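Local coordinates for lipase aflb (Neosartorya fumigata, PDB 6IDY), which probably hydrolyses the ester bonds of lipids, as a calcium-bound fungal lipase of the alpha/beta-hydrolase fold, at residues F153-V166 against V212-E224. Sequence-based numbering, arbitrary orientation.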
loop_
_atom_site.group_PDB
_atom_site.type_symbol
_atom_site.label_atom_id
_atom_site.label_comp_id
_atom_site.label_asym_id
_atom_site.label_seq_id
_atom_site.Cartn_x
_atom_site.Cartn_y
_atom_site.Cartn_z
ATOM N N PHE A 153 2.603 10.417 18.997
ATOM C CA PHE A 153 3.914 10.538 18.330
ATOM C C PHE A 153 4.937 11.228 19.235
ATOM O O PHE A 153 4.635 12.261 19.837
ATOM C CB PHE A 153 3.787 11.244 16.972
ATOM C CG PHE A 153 5.046 11.292 16.134
ATOM C CD1 PHE A 153 5.545 10.143 15.527
ATOM C CD2 PHE A 153 5.709 12.495 15.916
ATOM C CE1 PHE A 153 6.718 10.187 14.762
ATOM C CE2 PHE A 153 6.858 12.545 15.112
ATOM C CZ PHE A 153 7.358 11.391 14.548
ATOM N N GLY A 154 6.099 10.597 19.379
ATOM C CA GLY A 154 7.163 11.029 20.280
ATOM C C GLY A 154 8.268 11.903 19.728
ATOM O O GLY A 154 9.213 12.212 20.461
ATOM N N TYR A 155 8.183 12.287 18.435
ATOM C CA TYR A 155 9.129 13.193 17.761
ATOM C C TYR A 155 10.617 12.790 17.919
ATOM O O TYR A 155 11.481 13.658 18.034
ATOM C CB TYR A 155 8.878 14.654 18.234
ATOM C CG TYR A 155 7.512 15.177 17.850
ATOM C CD1 TYR A 155 6.410 14.988 18.681
ATOM C CD2 TYR A 155 7.313 15.844 16.646
ATOM C CE1 TYR A 155 5.141 15.435 18.313
ATOM C CE2 TYR A 155 6.054 16.311 16.276
ATOM C CZ TYR A 155 4.968 16.096 17.107
ATOM O OH TYR A 155 3.731 16.557 16.730
ATOM N N GLY A 156 10.880 11.480 17.939
ATOM C CA GLY A 156 12.214 10.899 18.100
ATOM C C GLY A 156 12.937 11.246 19.391
ATOM O O GLY A 156 14.172 11.301 19.407
ATOM N N LYS A 157 12.178 11.489 20.485
ATOM C CA LYS A 157 12.706 11.850 21.810
ATOM C C LYS A 157 12.621 10.680 22.810
ATOM O O LYS A 157 13.152 10.778 23.924
ATOM C CB LYS A 157 11.943 13.060 22.381
ATOM C CG LYS A 157 12.087 14.346 21.578
ATOM C CD LYS A 157 11.118 15.407 22.076
ATOM C CE LYS A 157 10.895 16.508 21.065
ATOM N NZ LYS A 157 9.746 17.379 21.438
ATOM N N ASN A 158 11.968 9.576 22.402
ATOM C CA ASN A 158 11.710 8.389 23.221
ATOM C C ASN A 158 12.433 7.098 22.776
ATOM O O ASN A 158 12.129 6.018 23.295
ATOM C CB ASN A 158 10.187 8.153 23.285
ATOM C CG ASN A 158 9.471 8.192 21.939
ATOM O OD1 ASN A 158 10.082 8.179 20.856
ATOM N ND2 ASN A 158 8.146 8.251 21.982
ATOM N N GLY A 159 13.371 7.213 21.840
ATOM C CA GLY A 159 14.101 6.064 21.307
ATOM C C GLY A 159 13.304 5.262 20.289
ATOM O O GLY A 159 13.690 4.141 19.934
ATOM N N LYS A 160 12.182 5.829 19.809
ATOM C CA LYS A 160 11.316 5.187 18.823
ATOM C C LYS A 160 11.554 5.835 17.476
ATOM O O LYS A 160 11.453 7.056 17.346
ATOM C CB LYS A 160 9.830 5.269 19.223
ATOM C CG LYS A 160 9.534 4.725 20.621
ATOM C CD LYS A 160 8.130 4.164 20.746
ATOM C CE LYS A 160 7.068 5.178 21.096
ATOM N NZ LYS A 160 5.740 4.537 21.282
ATOM N N LYS A 161 11.921 5.024 16.487
ATOM C CA LYS A 161 12.195 5.489 15.135
ATOM C C LYS A 161 10.883 5.883 14.434
ATOM O O LYS A 161 9.970 5.063 14.375
ATOM C CB LYS A 161 12.929 4.386 14.341
ATOM C CG LYS A 161 13.409 4.777 12.937
ATOM C CD LYS A 161 14.633 5.666 13.001
ATOM C CE LYS A 161 15.578 5.385 11.874
ATOM N NZ LYS A 161 16.582 4.348 12.243
ATOM N N PRO A 162 10.759 7.122 13.905
ATOM C CA PRO A 162 9.535 7.481 13.174
ATOM C C PRO A 162 9.398 6.639 11.905
ATOM O O PRO A 162 10.374 6.449 11.185
ATOM C CB PRO A 162 9.730 8.971 12.859
ATOM C CG PRO A 162 10.818 9.441 13.813
ATOM C CD PRO A 162 11.717 8.249 13.920
ATOM N N VAL A 163 8.212 6.066 11.680
ATOM C CA VAL A 163 7.934 5.215 10.520
ATOM C C VAL A 163 6.759 5.805 9.734
ATOM O O VAL A 163 5.654 5.936 10.267
ATOM C CB VAL A 163 7.726 3.712 10.884
ATOM C CG1 VAL A 163 7.404 2.876 9.646
ATOM C CG2 VAL A 163 8.946 3.140 11.600
ATOM N N ILE A 164 7.015 6.167 8.470
ATOM C CA ILE A 164 5.996 6.729 7.592
ATOM C C ILE A 164 5.307 5.592 6.862
ATOM O O ILE A 164 5.955 4.860 6.111
ATOM C CB ILE A 164 6.576 7.789 6.609
ATOM C CG1 ILE A 164 7.315 8.911 7.385
ATOM C CG2 ILE A 164 5.461 8.362 5.711
ATOM C CD1 ILE A 164 8.311 9.663 6.585
ATOM N N LEU A 165 3.993 5.458 7.082
ATOM C CA LEU A 165 3.172 4.442 6.439
ATOM C C LEU A 165 2.572 5.024 5.169
ATOM O O LEU A 165 1.770 5.956 5.233
ATOM C CB LEU A 165 2.090 3.914 7.391
ATOM C CG LEU A 165 2.550 3.391 8.758
ATOM C CD1 LEU A 165 1.353 3.005 9.605
ATOM C CD2 LEU A 165 3.528 2.211 8.621
ATOM N N VAL A 166 3.025 4.518 4.011
ATOM C CA VAL A 166 2.616 4.993 2.684
ATOM C C VAL A 166 1.528 4.063 2.124
ATOM O O VAL A 166 1.740 2.856 2.058
ATOM C CB VAL A 166 3.830 5.185 1.721
ATOM C CG1 VAL A 166 3.394 5.764 0.378
ATOM C CG2 VAL A 166 4.898 6.078 2.350
ATOM N N VAL A 212 5.107 11.849 -0.426
ATOM C CA VAL A 212 6.080 10.966 0.224
ATOM C C VAL A 212 7.380 11.742 0.472
ATOM O O VAL A 212 7.886 11.714 1.592
ATOM C CB VAL A 212 6.334 9.637 -0.544
ATOM C CG1 VAL A 212 7.384 8.783 0.167
ATOM C CG2 VAL A 212 5.047 8.851 -0.719
ATOM N N ALA A 213 7.908 12.429 -0.566
ATOM C CA ALA A 213 9.140 13.232 -0.471
ATOM C C ALA A 213 9.001 14.290 0.616
ATOM O O ALA A 213 9.890 14.405 1.463
ATOM C CB ALA A 213 9.453 13.894 -1.807
ATOM N N TYR A 214 7.861 15.020 0.638
ATOM C CA TYR A 214 7.652 16.017 1.681
ATOM C C TYR A 214 7.516 15.378 3.055
ATOM O O TYR A 214 8.135 15.878 3.992
ATOM C CB TYR A 214 6.484 16.974 1.377
ATOM C CG TYR A 214 6.396 18.107 2.376
ATOM C CD1 TYR A 214 7.183 19.247 2.241
ATOM C CD2 TYR A 214 5.548 18.025 3.478
ATOM C CE1 TYR A 214 7.118 20.284 3.170
ATOM C CE2 TYR A 214 5.484 19.049 4.419
ATOM C CZ TYR A 214 6.268 20.180 4.260
ATOM O OH TYR A 214 6.205 21.189 5.191
ATOM N N ALA A 215 6.734 14.278 3.177
ATOM C CA ALA A 215 6.537 13.569 4.452
ATOM C C ALA A 215 7.869 13.110 5.028
ATOM O O ALA A 215 8.107 13.288 6.219
ATOM C CB ALA A 215 5.594 12.386 4.280
ATOM N N ILE A 216 8.765 12.581 4.172
ATOM C CA ILE A 216 10.095 12.154 4.605
ATOM C C ILE A 216 10.866 13.314 5.238
ATOM O O ILE A 216 11.257 13.221 6.402
ATOM C CB ILE A 216 10.893 11.451 3.475
ATOM C CG1 ILE A 216 10.277 10.065 3.126
ATOM C CG2 ILE A 216 12.355 11.296 3.893
ATOM C CD1 ILE A 216 10.786 9.452 1.765
ATOM N N ASN A 217 11.049 14.411 4.483
ATOM C CA ASN A 217 11.790 15.583 4.944
ATOM C C ASN A 217 11.117 16.303 6.105
ATOM O O ASN A 217 11.815 16.799 6.990
ATOM C CB ASN A 217 12.090 16.526 3.785
ATOM C CG ASN A 217 13.166 15.992 2.869
ATOM O OD1 ASN A 217 13.997 15.155 3.254
ATOM N ND2 ASN A 217 13.196 16.482 1.644
ATOM N N TYR A 218 9.775 16.290 6.150
ATOM C CA TYR A 218 9.032 16.920 7.236
ATOM C C TYR A 218 9.133 16.122 8.537
ATOM O O TYR A 218 9.379 16.712 9.592
ATOM C CB TYR A 218 7.562 17.190 6.840
ATOM C CG TYR A 218 6.727 17.738 7.977
ATOM C CD1 TYR A 218 6.697 19.101 8.253
ATOM C CD2 TYR A 218 6.002 16.888 8.805
ATOM C CE1 TYR A 218 5.962 19.606 9.327
ATOM C CE2 TYR A 218 5.264 17.379 9.878
ATOM C CZ TYR A 218 5.242 18.737 10.133
ATOM O OH TYR A 218 4.502 19.201 11.187
ATOM N N ILE A 219 8.901 14.802 8.472
ATOM C CA ILE A 219 8.948 13.953 9.662
ATOM C C ILE A 219 10.378 13.895 10.202
ATOM O O ILE A 219 10.566 13.979 11.415
ATOM C CB ILE A 219 8.279 12.568 9.433
ATOM C CG1 ILE A 219 6.751 12.718 9.146
ATOM C CG2 ILE A 219 8.548 11.576 10.574
ATOM C CD1 ILE A 219 5.826 13.251 10.306
ATOM N N SER A 220 11.381 13.862 9.307
ATOM C CA SER A 220 12.782 13.875 9.733
ATOM C C SER A 220 13.129 15.186 10.459
ATOM O O SER A 220 13.813 15.144 11.485
ATOM C CB SER A 220 13.716 13.657 8.547
ATOM O OG SER A 220 15.071 13.615 8.965
ATOM N N ALA A 221 12.630 16.334 9.946
ATOM C CA ALA A 221 12.880 17.666 10.520
ATOM C C ALA A 221 12.300 17.846 11.921
ATOM O O ALA A 221 13.042 18.237 12.823
ATOM C CB ALA A 221 12.360 18.753 9.591
ATOM N N ILE A 222 10.989 17.547 12.109
ATOM C CA ILE A 222 10.281 17.688 13.397
ATOM C C ILE A 222 10.789 16.720 14.471
ATOM O O ILE A 222 10.642 16.993 15.664
ATOM C CB ILE A 222 8.729 17.599 13.253
ATOM C CG1 ILE A 222 8.276 16.220 12.688
ATOM C CG2 ILE A 222 8.165 18.784 12.450
ATOM C CD1 ILE A 222 6.806 15.880 12.861
ATOM N N SER A 223 11.345 15.580 14.042
ATOM C CA SER A 223 11.855 14.535 14.927
ATOM C C SER A 223 13.352 14.648 15.165
ATOM O O SER A 223 13.856 13.970 16.061
ATOM C CB SER A 223 11.555 13.157 14.339
ATOM O OG SER A 223 10.196 13.041 13.958
ATOM N N GLU A 224 14.074 15.444 14.321
ATOM C CA GLU A 224 15.544 15.603 14.340
ATOM C C GLU A 224 16.155 14.194 14.309
ATOM O O GLU A 224 16.992 13.834 15.144
ATOM C CB GLU A 224 16.017 16.394 15.581
ATOM C CG GLU A 224 15.455 17.801 15.680
ATOM C CD GLU A 224 16.171 18.676 16.692
ATOM O OE1 GLU A 224 16.264 18.274 17.875
ATOM O OE2 GLU A 224 16.641 19.769 16.300
HETATM O O HOH W 1 16.056 13.005 18.016
#
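Two carbonyl oxygens meet where Y155 in the turn 154-157 touches the last helical residue, S223: Y155 O lies 3.1 Å from S223 O, and neither can donate a proton. A CA-H...O contact from S223 CA to Y155 O (3.2 Å) probably eases the approach, and a water lies within hydrogen-bonding distance of both S223 O and G156 O, between the turn and the helix end. E224, with positive phi, closes the helix as the C-prime residue of a Schellman motif. S223 OG turns back to donate to I219 O at 2.7 Å, on the opposite face of that carbonyl from S223 N, so two donors grip one oxygen. The same hydroxyl oxygen sits at the edge of the F153 ring, near its plane, 3.3 Å from CZ. I222 carries CG1 between its backbone N and carbonyl carbon (chi1 61°), which brings CD1 to within 3.5 Å of Y155 CE2 and also near F153 CE2. Farther along, apolar side chains carry the contact. P162 CB rests on I219 CG2, while I164 pushes CD1 into the helix surface beside I216 CA and A215 O, 3.6 Å from each. V166 CG1 meets V212 CG2 at 3.7 Å, the two side chains crossing at about a right angle. Strand 161-166 and helix 212-223 run nearly antiparallel (159°), their axes 9.6 Å apart, as expected for a helix layered on an alpha/beta-hydrolase sheet. The strand lies between parallel strands 190-195 and 227-232; I219 also touches V227, and helix 235-245 packs against V166 and V212 through T239.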